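Local coordinates for protein 6-phospho-beta-glucosidase (Thermotoga maritima, PDB 1UP7) that hydrolyses cellobiose 6'-phosphate to glucose 6-phosphate and glucose, using NAD and a manganese ion as cofactors, at residues E93-K98 and K400-E405; F140-G145 and G191-S196; K159-C164 and H315-R320. All coordinates share one frame; numbering follows the deposited sequence.

Overall arrangement
The three contacts tie distant parts of one chain together. Interactions 2 and 3 are neighbours, with centres about 9 Å apart. They touch directly: Ser144 OG lies 2.9 Å from Leu163 O, a probable hydrogen bond, and Asn193 CB packs on Asn318 OD1. Along the chain their segments alternate. Both join the Rossmann-like N-terminal part to the C-terminal part. Residues of interaction 2 bind NAD (Phe140, Thr141, Asn142) and glucose 6-phosphate (Asn142, His194), and His194 belongs with Cys164 of interaction 3 to the manganese site. Interaction 1 lies farther out, its centre about 22 Å from that of interaction 2 and about 31 Å from that of interaction 3. It packs helix 396-409 against segment 93-98, at helix 85-94.

Interaction 1 (E93-K98 and K400-E405); sequences EGIPLK and KDLLEE
Lys98 and Glu405 reach for each other from opposite directions and close a two-pronged salt bridge. Lys98 NZ sits 3.0 Å from Glu405 OE1 and 3.1 Å from Glu405 OE2. Both oxygens use their syn lone pairs, so the ammonium group faces the fork of the carboxylate. The lysine chain does not run out straight. It bends at chi3 (73°) and chi4 (62°), which folds NZ back over its own turn, where it also makes a weak bond to Ile95 O. Tyr99 OH adds a hydrogen bond to Glu405 OE1. The contact joins segment 93-98, at helix 85-94 of the Rossmann-like part, to helix 396-409 near the C-terminus. Beside the charged pair lies an apolar one. Ile95 and Leu402 meet at a slant through their methyl groups, with Ile95 CG2 3.8 Å from Leu402 CD1. Leu402 has CG anti to its backbone N (chi1 172°). This swings the end of the side chain toward Ile95, where CD1 meets it and comes near Pro96 CA. Ile95 also runs past Glu405 in the opposite sense, its CG1 3.9 Å from Glu405 OE2. Leu101 and Val109 pack against both Pro96 and Leu402 on the buried side, whereas Lys98 is exposed.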
# COMPACT_ATOMS: atom_id res chain seq x y z
N GLU A 93 -37.89 7.27 2.47
CA GLU A 93 -37.84 8.71 2.72
C GLU A 93 -38.60 9.08 3.99
O GLU A 93 -38.14 9.93 4.76
CB GLU A 93 -38.42 9.47 1.50
CG GLU A 93 -37.78 9.11 0.17
CD GLU A 93 -38.52 9.68 -1.04
OE1 GLU A 93 -39.76 9.83 -0.97
OE2 GLU A 93 -37.87 9.96 -2.07
N GLY A 94 -39.74 8.43 4.23
CA GLY A 94 -40.67 8.83 5.29
C GLY A 94 -40.32 8.40 6.71
O GLY A 94 -40.46 9.18 7.66
N ILE A 95 -39.84 7.16 6.85
CA ILE A 95 -39.55 6.56 8.15
C ILE A 95 -38.48 7.27 9.00
O ILE A 95 -38.72 7.44 10.19
CB ILE A 95 -39.26 5.00 7.96
CG1 ILE A 95 -40.57 4.21 7.81
CG2 ILE A 95 -38.38 4.42 9.08
CD1 ILE A 95 -40.40 2.75 7.25
N PRO A 96 -37.31 7.65 8.44
CA PRO A 96 -36.28 8.36 9.21
C PRO A 96 -36.74 9.69 9.77
O PRO A 96 -36.20 10.13 10.79
CB PRO A 96 -35.13 8.56 8.20
CG PRO A 96 -35.36 7.55 7.13
CD PRO A 96 -36.85 7.37 7.06
N LEU A 97 -37.72 10.31 9.12
CA LEU A 97 -38.12 11.68 9.43
C LEU A 97 -38.51 11.89 10.90
O LEU A 97 -38.03 12.80 11.54
CB LEU A 97 -39.25 12.10 8.50
CG LEU A 97 -38.93 12.86 7.21
CD1 LEU A 97 -37.49 12.83 6.76
CD2 LEU A 97 -39.90 12.55 6.07
N LYS A 98 -39.35 11.00 11.44
CA LYS A 98 -39.75 11.08 12.85
C LYS A 98 -38.59 11.04 13.85
O LYS A 98 -38.74 11.48 14.99
CB LYS A 98 -40.77 10.00 13.21
CG LYS A 98 -40.20 8.60 13.24
CD LYS A 98 -41.23 7.55 13.65
CE LYS A 98 -42.26 7.25 12.57
NZ LYS A 98 -41.69 6.70 11.34
N LYS A 400 -32.13 1.33 17.51
CA LYS A 400 -32.90 0.10 17.58
C LYS A 400 -34.30 0.23 17.05
O LYS A 400 -34.74 -0.63 16.26
CB LYS A 400 -32.96 -0.43 19.01
CG LYS A 400 -32.19 -1.69 19.17
CD LYS A 400 -31.98 -1.95 20.63
CE LYS A 400 -32.14 -3.43 20.91
NZ LYS A 400 -32.91 -4.06 19.81
N ASP A 401 -35.02 1.25 17.50
CA ASP A 401 -36.39 1.45 17.03
C ASP A 401 -36.39 1.70 15.53
O ASP A 401 -37.23 1.17 14.82
CB ASP A 401 -37.09 2.59 17.78
CG ASP A 401 -37.44 2.23 19.20
OD1 ASP A 401 -37.61 1.04 19.50
OD2 ASP A 401 -37.57 3.08 20.11
N LEU A 402 -35.45 2.51 15.05
CA LEU A 402 -35.37 2.81 13.62
C LEU A 402 -35.19 1.52 12.79
O LEU A 402 -35.93 1.28 11.80
CB LEU A 402 -34.24 3.83 13.31
CG LEU A 402 -33.93 4.10 11.84
CD1 LEU A 402 -35.16 4.64 11.14
CD2 LEU A 402 -32.71 5.05 11.68
N LEU A 403 -34.20 0.70 13.19
CA LEU A 403 -33.95 -0.57 12.49
C LEU A 403 -35.19 -1.46 12.46
O LEU A 403 -35.50 -2.05 11.43
CB LEU A 403 -32.74 -1.34 13.05
CG LEU A 403 -32.37 -2.68 12.31
CD1 LEU A 403 -32.04 -2.54 10.81
CD2 LEU A 403 -31.26 -3.45 12.98
N GLU A 404 -35.91 -1.52 13.57
CA GLU A 404 -37.12 -2.33 13.68
C GLU A 404 -38.17 -1.86 12.71
O GLU A 404 -38.80 -2.68 12.07
CB GLU A 404 -37.68 -2.27 15.10
CG GLU A 404 -37.51 -3.56 15.85
CD GLU A 404 -36.54 -3.44 17.01
OE1 GLU A 404 -36.98 -3.01 18.14
OE2 GLU A 404 -35.33 -3.78 16.77
N GLU A 405 -38.36 -0.54 12.61
CA GLU A 405 -39.31 0.03 11.67
C GLU A 405 -38.94 -0.32 10.23
O GLU A 405 -39.80 -0.73 9.43
CB GLU A 405 -39.37 1.54 11.82
CG GLU A 405 -40.65 2.01 12.46
CD GLU A 405 -40.99 3.43 12.06
OE1 GLU A 405 -40.26 4.33 12.48
OE2 GLU A 405 -41.98 3.63 11.35

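Interaction 2 (F140-G145 and G191-S196); sequences FTNPSG and GLNHLS. With NAD (nicotinamide-adenine-dinucleotide), chain I; G6P (6-O-phosphono-alpha-D-glucopyranose), chain J.
Asn193 packs against the first turn of helix 144-155, and this is the tight part of the contact. Its CB lies 3.6 Å from Gly145 CA, where the glycine has no side chain to stand in the way. CG is anti to the backbone N of Asn193 (chi1 -172°), which brings OD1 over the start of the helix. There OD1 accepts a hydrogen bond from Gly145 N at 3.3 Å. The N-H comes from above the carbonyl plane, 44° out of it, and not along a lone pair. Asn193 ND2 is held by Glu335. Asn142 and His194 meet more loosely. Asn142 OD1 stands near the plane of the imidazole at its edge, 3.5 Å from His194 CE1, and the amide and ring planes are 52° apart. This side faces the ligands. Asn142 OD1 takes Ser144 N at 2.8 Å, in the carbonyl plane, and so forms an Asx turn that fixes the amide. Asn142 ND2 is then directed to NAD O2D at 2.9 Å. It also bonds G6P O3, the sugar hydroxyl of glucose 6-phosphate, with Asn142 ND2 to G6P O3 at 3.2 Å. The backbone Asn142 N makes a nearly straight bond to NAD O3D. His194 NE2 shares G6P O3 at 3.2 Å, and either could be the donor. A type II turn from Leu192 to Leu195 presents the histidine. No manganese ion is among the bound groups here. Substrate-binding Asn142 and manganese ligand His194 meet at NAD and glucose 6-phosphate in the active site of a family 4 glycosidase, between its Rossmann-like and C-terminal parts.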
# COMPACT_ATOMS: atom_id res chain seq x y z
N PHE A 140 -28.21 1.07 -13.24
CA PHE A 140 -28.84 2.32 -12.76
C PHE A 140 -29.47 2.16 -11.39
O PHE A 140 -29.62 3.13 -10.68
CB PHE A 140 -30.00 2.76 -13.65
CG PHE A 140 -29.64 2.97 -15.10
CD1 PHE A 140 -28.33 2.99 -15.53
CD2 PHE A 140 -30.66 3.13 -16.04
CE1 PHE A 140 -28.01 3.17 -16.87
CE2 PHE A 140 -30.36 3.32 -17.40
CZ PHE A 140 -29.03 3.34 -17.81
N THR A 141 -29.91 0.96 -11.04
CA THR A 141 -30.64 0.71 -9.81
C THR A 141 -29.93 1.30 -8.60
O THR A 141 -28.75 1.04 -8.37
CB THR A 141 -30.80 -0.80 -9.60
OG1 THR A 141 -31.67 -1.30 -10.62
CG2 THR A 141 -31.52 -1.12 -8.24
N ASN A 142 -30.66 2.13 -7.84
CA ASN A 142 -30.05 2.76 -6.68
C ASN A 142 -30.18 1.94 -5.42
O ASN A 142 -31.11 1.16 -5.30
CB ASN A 142 -30.52 4.20 -6.54
CG ASN A 142 -29.65 5.16 -7.34
OD1 ASN A 142 -28.39 5.08 -7.31
ND2 ASN A 142 -30.30 6.06 -8.07
N PRO A 143 -29.22 2.08 -4.49
CA PRO A 143 -28.07 2.98 -4.65
C PRO A 143 -26.99 2.32 -5.49
O PRO A 143 -26.45 1.27 -5.15
CB PRO A 143 -27.60 3.21 -3.21
CG PRO A 143 -27.97 2.01 -2.48
CD PRO A 143 -29.16 1.36 -3.20
N SER A 144 -26.67 2.99 -6.59
CA SER A 144 -25.88 2.39 -7.65
C SER A 144 -24.43 2.10 -7.27
O SER A 144 -23.94 1.03 -7.63
CB SER A 144 -25.99 3.25 -8.92
OG SER A 144 -25.26 2.67 -9.98
N GLY A 145 -23.75 3.05 -6.60
CA GLY A 145 -22.36 2.90 -6.21
C GLY A 145 -22.21 1.81 -5.15
O GLY A 145 -21.23 1.03 -5.18
N GLY A 191 -14.88 10.22 -6.07
CA GLY A 191 -15.70 10.12 -4.88
C GLY A 191 -16.54 8.87 -5.03
O GLY A 191 -16.21 7.91 -5.74
N LEU A 192 -17.65 8.88 -4.31
CA LEU A 192 -18.59 7.81 -4.39
C LEU A 192 -19.77 8.36 -5.19
O LEU A 192 -19.98 9.56 -5.26
CB LEU A 192 -19.02 7.42 -2.98
CG LEU A 192 -18.30 6.27 -2.27
CD1 LEU A 192 -16.87 5.96 -2.71
CD2 LEU A 192 -18.43 6.39 -0.77
N ASN A 193 -20.52 7.47 -5.80
CA ASN A 193 -21.82 7.80 -6.35
C ASN A 193 -22.67 8.64 -5.39
O ASN A 193 -22.87 8.27 -4.25
CB ASN A 193 -22.51 6.49 -6.72
CG ASN A 193 -23.81 6.69 -7.48
OD1 ASN A 193 -24.82 6.10 -7.11
ND2 ASN A 193 -23.80 7.50 -8.54
N HIS A 194 -23.15 9.80 -5.85
CA HIS A 194 -23.82 10.77 -4.96
C HIS A 194 -22.98 11.36 -3.87
O HIS A 194 -23.53 11.89 -2.90
CB HIS A 194 -25.07 10.14 -4.33
CG HIS A 194 -26.07 9.71 -5.35
ND1 HIS A 194 -26.60 8.44 -5.38
CD2 HIS A 194 -26.54 10.35 -6.44
CE1 HIS A 194 -27.40 8.34 -6.43
NE2 HIS A 194 -27.37 9.49 -7.09
N LEU A 195 -21.66 11.30 -4.03
CA LEU A 195 -20.71 11.75 -3.02
C LEU A 195 -19.38 11.99 -3.73
O LEU A 195 -18.36 11.36 -3.44
CB LEU A 195 -20.58 10.69 -1.94
CG LEU A 195 -20.03 11.15 -0.60
CD1 LEU A 195 -21.10 11.74 0.28
CD2 LEU A 195 -19.34 10.01 0.08
N SER A 196 -19.42 12.87 -4.72
CA SER A 196 -18.33 13.04 -5.64
C SER A 196 -17.92 14.50 -5.71
O SER A 196 -18.69 15.39 -5.31
CB SER A 196 -18.75 12.53 -7.03
OG SER A 196 -19.84 13.30 -7.55
PA NAD I . -39.61 2.55 -11.23
O1A NAD I . -40.39 2.49 -9.98
O2A NAD I . -40.39 3.01 -12.48
O5B NAD I . -39.06 1.03 -11.43
C5B NAD I . -38.68 0.60 -12.71
C4B NAD I . -39.33 -0.75 -13.02
O4B NAD I . -38.72 -1.78 -12.25
C3B NAD I . -40.82 -0.83 -12.74
O3B NAD I . -41.48 -1.06 -13.98
C2B NAD I . -40.98 -2.02 -11.80
O2B NAD I . -42.12 -2.80 -12.10
C1B NAD I . -39.72 -2.80 -12.11
N9A NAD I . -39.29 -3.73 -11.07
C8A NAD I . -39.38 -3.64 -9.70
N7A NAD I . -38.79 -4.75 -9.20
C5A NAD I . -38.29 -5.50 -10.19
C6A NAD I . -37.62 -6.72 -10.23
N6A NAD I . -37.32 -7.39 -9.12
N1A NAD I . -37.25 -7.25 -11.46
C2A NAD I . -37.57 -6.58 -12.63
N3A NAD I . -38.26 -5.40 -12.58
C4A NAD I . -38.61 -4.88 -11.38
O3 NAD I . -38.37 3.53 -10.92
PN NAD I . -37.45 4.33 -11.95
O1N NAD I . -37.65 5.75 -11.56
O2N NAD I . -37.62 3.93 -13.33
O5D NAD I . -35.96 3.87 -11.59
C5D NAD I . -35.56 2.52 -11.42
C4D NAD I . -34.23 2.52 -10.65
O4D NAD I . -33.19 3.20 -11.36
C3D NAD I . -34.33 3.23 -9.31
O3D NAD I . -33.59 2.46 -8.42
C2D NAD I . -33.68 4.59 -9.53
O2D NAD I . -33.09 5.17 -8.38
C1D NAD I . -32.69 4.34 -10.65
N1N NAD I . -32.77 5.42 -11.64
C2N NAD I . -32.97 5.00 -12.94
C3N NAD I . -33.06 5.90 -13.97
C7N NAD I . -33.29 5.38 -15.37
O7N NAD I . -32.58 5.86 -16.50
N7N NAD I . -34.20 4.40 -15.53
C4N NAD I . -32.95 7.26 -13.66
C5N NAD I . -32.75 7.71 -12.34
C6N NAD I . -32.66 6.76 -11.32
C1 G6P J . -30.74 12.56 -9.84
C2 G6P J . -29.84 11.42 -9.31
C3 G6P J . -30.51 10.07 -9.55
C4 G6P J . -31.82 10.07 -8.77
C5 G6P J . -32.72 11.18 -9.36
C6 G6P J . -34.03 11.26 -8.59
O1 G6P J . -30.23 13.88 -9.61
O2 G6P J . -28.54 11.38 -9.92
O3 G6P J . -29.69 8.95 -9.19
O4 G6P J . -32.42 8.78 -8.78
O5 G6P J . -32.08 12.48 -9.30
O6 G6P J . -35.10 11.67 -9.43
P G6P J . -36.62 11.28 -9.08
O1P G6P J . -37.44 11.70 -10.28
O2P G6P J . -37.20 11.96 -7.85
O3P G6P J . -36.66 9.79 -8.91

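Interaction 3 (K159-C164 and H315-R320); sequences KFIGLC and HIVNTR
Edge strand 160-162 of the parallel Rossmann-like sheet meets strand 313-320 of a C-terminal antiparallel sheet in a single antiparallel bridge. Gly162 and Asn318 form the hydrogen-bonded pair. Asn318 N gives a bond of 2.7 Å to Gly162 O, while the return bond from Gly162 N to Asn318 O is weak at 3.4 Å. The short strand axes run at 126° to each other, so the strands soon diverge. A water joins Ile316 O to Cys164 N through a weak bond to the latter. The Asn318 side chain folds back on the same glycine. With CG beside its own backbone N (chi1 -66°), it brings ND2 to 3.0 Å from Gly162 O. This donor stands above the carbonyl plane, 80° out of it, although the oxygen lies in the plane of the Asn318 amide. Val317 crosses Leu163 and Ile161 at a slant, its CG2 3.5 Å from Leu163 CD1 and 3.7 Å from Ile161 CG2. Glu335 takes a further bond from Asn318 ND2. Two donors of Asn318 thus satisfy the buried Gly162 O, two residues before the manganese ligand Cys164. The main-chain bond is the better directed, and the ND2 bond, over the carbonyl face, is probably the weaker.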
# COMPACT_ATOMS: atom_id res chain seq x y z
N LYS A 159 -17.61 -7.71 -14.60
CA LYS A 159 -18.31 -6.91 -15.60
C LYS A 159 -19.61 -6.34 -15.09
O LYS A 159 -20.68 -6.57 -15.67
CB LYS A 159 -18.55 -7.74 -16.85
CG LYS A 159 -17.29 -7.93 -17.68
CD LYS A 159 -17.02 -9.36 -17.91
CE LYS A 159 -17.38 -9.74 -19.32
NZ LYS A 159 -18.85 -9.85 -19.41
N PHE A 160 -19.51 -5.57 -14.01
CA PHE A 160 -20.65 -4.86 -13.47
C PHE A 160 -20.24 -3.40 -13.34
O PHE A 160 -19.35 -3.05 -12.53
CB PHE A 160 -21.03 -5.45 -12.13
CG PHE A 160 -22.30 -4.88 -11.54
CD1 PHE A 160 -22.30 -3.64 -10.86
CD2 PHE A 160 -23.51 -5.60 -11.63
CE1 PHE A 160 -23.46 -3.13 -10.29
CE2 PHE A 160 -24.71 -5.09 -11.04
CZ PHE A 160 -24.68 -3.87 -10.38
N ILE A 161 -20.88 -2.56 -14.14
CA ILE A 161 -20.53 -1.16 -14.21
C ILE A 161 -21.65 -0.31 -13.65
O ILE A 161 -22.74 -0.29 -14.23
CB ILE A 161 -20.22 -0.76 -15.67
CG1 ILE A 161 -19.17 -1.70 -16.26
CG2 ILE A 161 -19.78 0.68 -15.73
CD1 ILE A 161 -18.91 -1.45 -17.79
N GLY A 162 -21.36 0.39 -12.56
CA GLY A 162 -22.34 1.26 -11.93
C GLY A 162 -22.33 2.62 -12.59
O GLY A 162 -21.27 3.21 -12.85
N LEU A 163 -23.52 3.11 -12.87
CA LEU A 163 -23.69 4.39 -13.54
C LEU A 163 -24.59 5.29 -12.73
O LEU A 163 -25.37 4.82 -11.94
CB LEU A 163 -24.33 4.17 -14.89
CG LEU A 163 -23.64 4.72 -16.11
CD1 LEU A 163 -22.23 4.17 -16.18
CD2 LEU A 163 -24.45 4.30 -17.31
N CYS A 164 -24.49 6.59 -12.97
CA CYS A 164 -25.35 7.59 -12.36
C CYS A 164 -25.33 8.76 -13.34
O CYS A 164 -24.49 8.76 -14.26
CB CYS A 164 -24.81 7.92 -10.96
SG CYS A 164 -25.36 9.44 -10.16
N HIS A 315 -15.32 7.71 -19.93
CA HIS A 315 -16.61 7.72 -19.24
C HIS A 315 -16.40 7.68 -17.74
O HIS A 315 -15.56 6.92 -17.26
CB HIS A 315 -17.45 6.51 -19.67
CG HIS A 315 -17.84 6.57 -21.10
ND1 HIS A 315 -18.84 7.41 -21.56
CD2 HIS A 315 -17.29 6.00 -22.19
CE1 HIS A 315 -18.92 7.30 -22.87
NE2 HIS A 315 -17.99 6.45 -23.28
N ILE A 316 -17.15 8.49 -17.02
CA ILE A 316 -17.08 8.46 -15.58
C ILE A 316 -18.06 7.44 -15.07
O ILE A 316 -19.25 7.52 -15.32
CB ILE A 316 -17.32 9.83 -14.94
CG1 ILE A 316 -16.33 10.85 -15.49
CG2 ILE A 316 -17.18 9.68 -13.43
CD1 ILE A 316 -16.66 12.31 -15.14
N VAL A 317 -17.55 6.50 -14.31
CA VAL A 317 -18.23 5.23 -14.11
C VAL A 317 -17.89 4.74 -12.69
O VAL A 317 -16.91 5.18 -12.12
CB VAL A 317 -17.72 4.33 -15.28
CG1 VAL A 317 -16.99 3.03 -14.85
CG2 VAL A 317 -18.77 4.18 -16.38
N ASN A 318 -18.73 3.90 -12.10
CA ASN A 318 -18.41 3.28 -10.80
C ASN A 318 -17.68 1.98 -10.97
O ASN A 318 -18.18 1.05 -11.60
CB ASN A 318 -19.65 3.03 -9.92
CG ASN A 318 -20.30 4.29 -9.49
OD1 ASN A 318 -20.14 4.76 -8.36
ND2 ASN A 318 -21.04 4.89 -10.41
N THR A 319 -16.49 1.92 -10.38
CA THR A 319 -15.57 0.82 -10.59
C THR A 319 -14.47 0.88 -9.52
O THR A 319 -14.39 1.88 -8.78
CB THR A 319 -15.00 0.93 -12.01
OG1 THR A 319 -14.32 -0.28 -12.33
CG2 THR A 319 -13.93 2.01 -12.10
N ARG A 320 -13.65 -0.18 -9.43
CA ARG A 320 -12.54 -0.19 -8.47
C ARG A 320 -11.54 0.90 -8.76
O ARG A 320 -11.16 1.09 -9.89
CB ARG A 320 -11.81 -1.51 -8.47
CG ARG A 320 -12.53 -2.67 -7.83
CD ARG A 320 -11.65 -3.92 -7.76
NE ARG A 320 -12.32 -5.04 -7.11
CZ ARG A 320 -12.09 -6.32 -7.41
NH1 ARG A 320 -11.21 -6.64 -8.34
NH2 ARG A 320 -12.72 -7.29 -6.77
O HOH W 1 -17.35 -1.73 -12.05
O HOH W 2 -21.51 7.13 -13.30